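Local coordinates for periplasmic His/Glu/Gln/Arg/opine family-binding protein (Silicibacter pomeroyi, PDB 3I6V), which binds lysine in a cleft between its two lobes and probably serves as the periplasmic receptor of an amino-acid ABC transporter, at residues V109-Q112 against Q117-Y120; E136-V141 against D147-D152. One frame throughout, in Å; residues are numbered along the deposited sequence.

Contact 1 (V109-Q112 against Q117-Y120); sequences VAAQ and QAGY. With LYS (lysine), chain B.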
loop_
_atom_site.group_PDB
_atom_site.type_symbol
_atom_site.label_atom_id
_atom_site.label_comp_id
_atom_site.label_asym_id
_atom_site.label_seq_id
_atom_site.Cartn_x
_atom_site.Cartn_y
_atom_site.Cartn_z
ATOM N N VAL A 109 -2.598 -2.985 -19.767
ATOM C CA VAL A 109 -2.936 -3.053 -18.351
ATOM C C VAL A 109 -2.226 -1.921 -17.607
ATOM O O VAL A 109 -1.024 -1.733 -17.743
ATOM C CB VAL A 109 -2.697 -4.465 -17.721
ATOM C CG1 VAL A 109 -3.133 -4.488 -16.255
ATOM C CG2 VAL A 109 -3.505 -5.540 -18.459
ATOM N N ALA A 110 -3.021 -1.112 -16.912
ATOM C CA ALA A 110 -2.509 -0.012 -16.108
ATOM C C ALA A 110 -2.021 -0.549 -14.749
ATOM O O ALA A 110 -2.643 -1.419 -14.153
ATOM C CB ALA A 110 -3.608 1.044 -15.871
ATOM N N ALA A 111 -0.908 -0.007 -14.274
ATOM C CA ALA A 111 -0.441 -0.309 -12.908
ATOM C C ALA A 111 0.320 0.901 -12.424
ATOM O O ALA A 111 0.938 1.638 -13.218
ATOM C CB ALA A 111 0.480 -1.553 -12.883
ATOM N N GLN A 112 0.306 1.105 -11.122
ATOM C CA GLN A 112 1.146 2.144 -10.541
ATOM C C GLN A 112 2.634 1.854 -10.704
ATOM O O GLN A 112 3.098 0.712 -10.497
ATOM C CB GLN A 112 0.790 2.376 -9.067
ATOM C CG GLN A 112 1.628 3.513 -8.413
ATOM C CD GLN A 112 1.132 3.907 -7.034
ATOM O OE1 GLN A 112 0.513 3.122 -6.343
ATOM N NE2 GLN A 112 1.386 5.141 -6.644
ATOM N N GLN A 117 2.844 -4.901 -8.565
ATOM C CA GLN A 117 1.812 -5.107 -9.611
ATOM C C GLN A 117 2.355 -4.714 -10.964
ATOM O O GLN A 117 2.216 -5.469 -11.941
ATOM C CB GLN A 117 0.493 -4.380 -9.275
ATOM C CG GLN A 117 -0.298 -5.070 -8.141
ATOM C CD GLN A 117 0.193 -4.651 -6.757
ATOM O OE1 GLN A 117 1.027 -3.743 -6.647
ATOM N NE2 GLN A 117 -0.310 -5.312 -5.696
ATOM N N ALA A 118 3.014 -3.560 -11.037
ATOM C CA ALA A 118 3.713 -3.199 -12.269
ATOM C C ALA A 118 4.761 -4.264 -12.659
ATOM O O ALA A 118 4.854 -4.613 -13.821
ATOM C CB ALA A 118 4.393 -1.826 -12.151
ATOM N N GLY A 119 5.546 -4.748 -11.712
ATOM C CA GLY A 119 6.537 -5.818 -12.017
ATOM C C GLY A 119 5.902 -7.084 -12.612
ATOM O O GLY A 119 6.418 -7.661 -13.572
ATOM N N TYR A 120 4.764 -7.490 -12.059
ATOM C CA TYR A 120 4.050 -8.695 -12.496
ATOM C C TYR A 120 3.531 -8.494 -13.904
ATOM O O TYR A 120 3.658 -9.381 -14.755
ATOM C CB TYR A 120 2.885 -8.973 -11.532
ATOM C CG TYR A 120 2.009 -10.148 -11.926
ATOM C CD1 TYR A 120 2.254 -11.422 -11.432
ATOM C CD2 TYR A 120 0.909 -9.968 -12.775
ATOM C CE1 TYR A 120 1.430 -12.519 -11.790
ATOM C CE2 TYR A 120 0.073 -11.045 -13.134
ATOM C CZ TYR A 120 0.338 -12.314 -12.649
ATOM O OH TYR A 120 -0.501 -13.373 -13.018
HETATM N N LYS B . 1.717 -3.314 -2.014
HETATM C CA LYS B . 2.101 -2.995 -3.428
HETATM C C LYS B . 3.584 -2.721 -3.541
HETATM O O LYS B . 4.253 -2.631 -2.502
HETATM C CB LYS B . 1.296 -1.776 -3.946
HETATM C CG LYS B . 1.621 -0.447 -3.263
HETATM C CD LYS B . 0.688 0.682 -3.822
HETATM C CE LYS B . 1.015 2.101 -3.227
HETATM N NZ LYS B . -0.014 3.143 -3.738
HETATM O OXT LYS B . 4.129 -2.565 -4.671
#
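Strand 109-112 and helix 117-120 approach most closely at Ala111 and Ala118, whose CA atoms lie 5.1 Å apart, and no hydrogen bond joins the two segments. Ala111 points its methyl at the first turn of the helix: its CB sits 3.7 Å from Ala118 CA and 4.0 Å from Ala118 CB. The methyl of Ala118 also lies against the strand's backbone, 3.3 Å from Gln112 O, an oxygen that takes a hydrogen bond from the Thr115 hydroxyl. With only methyls between them, strand and helix can come this close. They are the first two elements of a beta-alpha-beta unit completed by strand 127-131, and the connection between them opens on the lysine pocket. Gln112 runs straight out of the strand into it, CG anti to the backbone N (chi1 -178°), and its OE1 accepts a hydrogen bond from the ligand's NZ, 2.7 Å away. Its NE2 bonds to Glu12 and to the carbonyl of Ala132, which fixes the turn of the amide. Gln117 instead bends at chi2 (84°), bringing OE1 alongside the aliphatic start of the ligand, 3.4 Å from the lysine's CB, while NE2 bonds to Ser94 OG. With an alanine in place of Gln117, the Ser94 hydroxyl would probably lose its amide mate and a gap would open beside the ligand's CA and CB.

Contact 2 (E136-V141 against D147-D152); sequences ETIAAV and DAVFAD
Val149 points its side chain at helix 136-141, where Thr137 meets its CG2, Ile138 its CG1, and Val141 its CB. Its CG1 is wedged between its own backbone N and carbonyl carbon (chi1 51°), a crowded position that swings CG2 round towards Thr137. There CG2 lies 3.5 Å from Thr137 OG1 and 3.6 Å from Thr137 CB, the two side chains crossing at about a right angle. The threonine hydroxyl does not bond across the contact; it turns back along its own helix to the carbonyl of Pro134, so its polar need is met within the first turn while its flank packs on the valine. Ile138 starts out away from the strand, yet the bend of its chain returns CD1 to within 4.2 Å of Val149 CG1. Val141 keeps CG2 anti to its carbonyl carbon and beside its backbone N (chi1 169°), and this branch faces the strand. That methyl rests on the peptide link between the two strand residues, 3.4 Å from both Ala148 C and Val149 N, and reaches Val149 CB at 3.6 Å. Further along, Asp152 caps the start of helix 153-162 with OD2, which bonds to Tyr155 N. The segment axes approach to 7.6 Å and run nearly antiparallel, at 156°, as expected of a beta-alpha-beta crossover from strand 127-131 to strand 148-152, passing over strand 108-112 between them, in one lobe of a family 3 solute-binding protein.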
loop_
_atom_site.group_PDB
_atom_site.type_symbol
_atom_site.label_atom_id
_atom_site.label_comp_id
_atom_site.label_asym_id
_atom_site.label_seq_id
_atom_site.Cartn_x
_atom_site.Cartn_y
_atom_site.Cartn_z
ATOM N N GLU A 136 -4.762 7.662 -10.895
ATOM C CA GLU A 136 -4.513 7.715 -12.347
ATOM C C GLU A 136 -4.719 6.362 -13.068
ATOM O O GLU A 136 -5.158 6.313 -14.231
ATOM C CB GLU A 136 -3.117 8.267 -12.652
ATOM C CG GLU A 136 -3.006 9.804 -12.507
ATOM C CD GLU A 136 -1.566 10.295 -12.258
ATOM O OE1 GLU A 136 -0.604 9.503 -12.347
ATOM O OE2 GLU A 136 -1.394 11.507 -11.951
ATOM N N THR A 137 -4.382 5.269 -12.388
ATOM C CA THR A 137 -4.656 3.928 -12.934
ATOM C C THR A 137 -6.149 3.667 -13.058
ATOM O O THR A 137 -6.577 3.027 -14.013
ATOM C CB THR A 137 -4.000 2.774 -12.087
ATOM O OG1 THR A 137 -4.668 2.641 -10.823
ATOM C CG2 THR A 137 -2.512 3.065 -11.849
ATOM N N ILE A 138 -6.944 4.140 -12.100
ATOM C CA ILE A 138 -8.401 3.937 -12.171
ATOM C C ILE A 138 -8.967 4.783 -13.321
ATOM O O ILE A 138 -9.780 4.294 -14.131
ATOM C CB ILE A 138 -9.119 4.323 -10.846
ATOM C CG1 ILE A 138 -8.543 3.554 -9.656
ATOM C CG2 ILE A 138 -10.636 4.136 -10.956
ATOM C CD1 ILE A 138 -8.475 2.010 -9.846
ATOM N N ALA A 139 -8.510 6.030 -13.396
ATOM C CA ALA A 139 -8.938 6.959 -14.448
ATOM C C ALA A 139 -8.626 6.400 -15.839
ATOM O O ALA A 139 -9.441 6.552 -16.762
ATOM C CB ALA A 139 -8.296 8.357 -14.243
ATOM N N ALA A 140 -7.474 5.730 -15.990
ATOM C CA ALA A 140 -7.084 5.176 -17.296
ATOM C C ALA A 140 -8.048 4.091 -17.776
ATOM O O ALA A 140 -8.283 3.946 -18.983
ATOM C CB ALA A 140 -5.611 4.639 -17.289
ATOM N N VAL A 141 -8.599 3.336 -16.844
ATOM C CA VAL A 141 -9.582 2.289 -17.144
ATOM C C VAL A 141 -10.949 2.919 -17.488
ATOM O O VAL A 141 -11.540 2.604 -18.532
ATOM C CB VAL A 141 -9.728 1.308 -15.972
ATOM C CG1 VAL A 141 -10.938 0.385 -16.164
ATOM C CG2 VAL A 141 -8.433 0.470 -15.829
ATOM N N ASP A 147 -7.249 -1.344 -20.974
ATOM C CA ASP A 147 -8.188 -2.478 -20.872
ATOM C C ASP A 147 -8.560 -2.890 -19.449
ATOM O O ASP A 147 -9.679 -3.347 -19.180
ATOM C CB ASP A 147 -7.607 -3.675 -21.663
ATOM C CG ASP A 147 -7.527 -3.387 -23.164
ATOM O OD1 ASP A 147 -6.412 -3.294 -23.746
ATOM O OD2 ASP A 147 -8.614 -3.191 -23.754
ATOM N N ALA A 148 -7.606 -2.763 -18.527
ATOM C CA ALA A 148 -7.854 -3.085 -17.134
ATOM C C ALA A 148 -6.753 -2.473 -16.264
ATOM O O ALA A 148 -5.747 -1.986 -16.765
ATOM C CB ALA A 148 -7.917 -4.615 -16.926
ATOM N N VAL A 149 -6.970 -2.503 -14.967
ATOM C CA VAL A 149 -5.951 -2.087 -14.005
ATOM C C VAL A 149 -5.649 -3.308 -13.143
ATOM O O VAL A 149 -6.570 -4.054 -12.776
ATOM C CB VAL A 149 -6.429 -0.897 -13.111
ATOM C CG1 VAL A 149 -7.799 -1.214 -12.488
ATOM C CG2 VAL A 149 -5.395 -0.588 -12.018
ATOM N N PHE A 150 -4.371 -3.493 -12.810
ATOM C CA PHE A 150 -3.954 -4.560 -11.886
ATOM C C PHE A 150 -3.373 -3.893 -10.643
ATOM O O PHE A 150 -2.404 -3.148 -10.737
ATOM C CB PHE A 150 -2.909 -5.439 -12.588
ATOM C CG PHE A 150 -2.492 -6.667 -11.805
ATOM C CD1 PHE A 150 -3.419 -7.672 -11.501
ATOM C CD2 PHE A 150 -1.159 -6.821 -11.402
ATOM C CE1 PHE A 150 -3.018 -8.821 -10.791
ATOM C CE2 PHE A 150 -0.732 -7.947 -10.703
ATOM C CZ PHE A 150 -1.662 -8.959 -10.393
ATOM N N ALA A 151 -3.971 -4.161 -9.487
ATOM C CA ALA A 151 -3.644 -3.438 -8.269
ATOM C C ALA A 151 -3.997 -4.258 -7.068
ATOM O O ALA A 151 -4.567 -5.338 -7.179
ATOM C CB ALA A 151 -4.443 -2.069 -8.221
ATOM N N ASP A 152 -3.692 -3.717 -5.901
ATOM C CA ASP A 152 -3.984 -4.379 -4.650
ATOM C C ASP A 152 -5.489 -4.520 -4.490
ATOM O O ASP A 152 -6.249 -3.538 -4.737
ATOM C CB ASP A 152 -3.429 -3.529 -3.536
ATOM C CG ASP A 152 -3.660 -4.112 -2.203
ATOM O OD1 ASP A 152 -2.881 -5.010 -1.803
ATOM O OD2 ASP A 152 -4.602 -3.619 -1.530
#

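How the contacts relate
Contacts 1 and 2 follow one another along the chain, their centres 9 Å apart, and meet in one sheet, where strands 108-112 and 148-152 are parallel neighbours. Ala110 bridges them, its N probably hydrogen-bonded to Ala148 O (2.9 Å) and its O to Phe150 N (3.0 Å). The two helices pack on opposite faces: Val149 points to helix 134-142, whereas the next residue, Phe150, turns to the helix of contact 1, stacking on Tyr120 and bringing its carbonyl O to 3.5 Å from Gln117 CB. Contact 1 touches the bound lysine directly; contact 2 stands further back, the nearest atoms of the Thr137 side chain and the ligand about 8 Å apart.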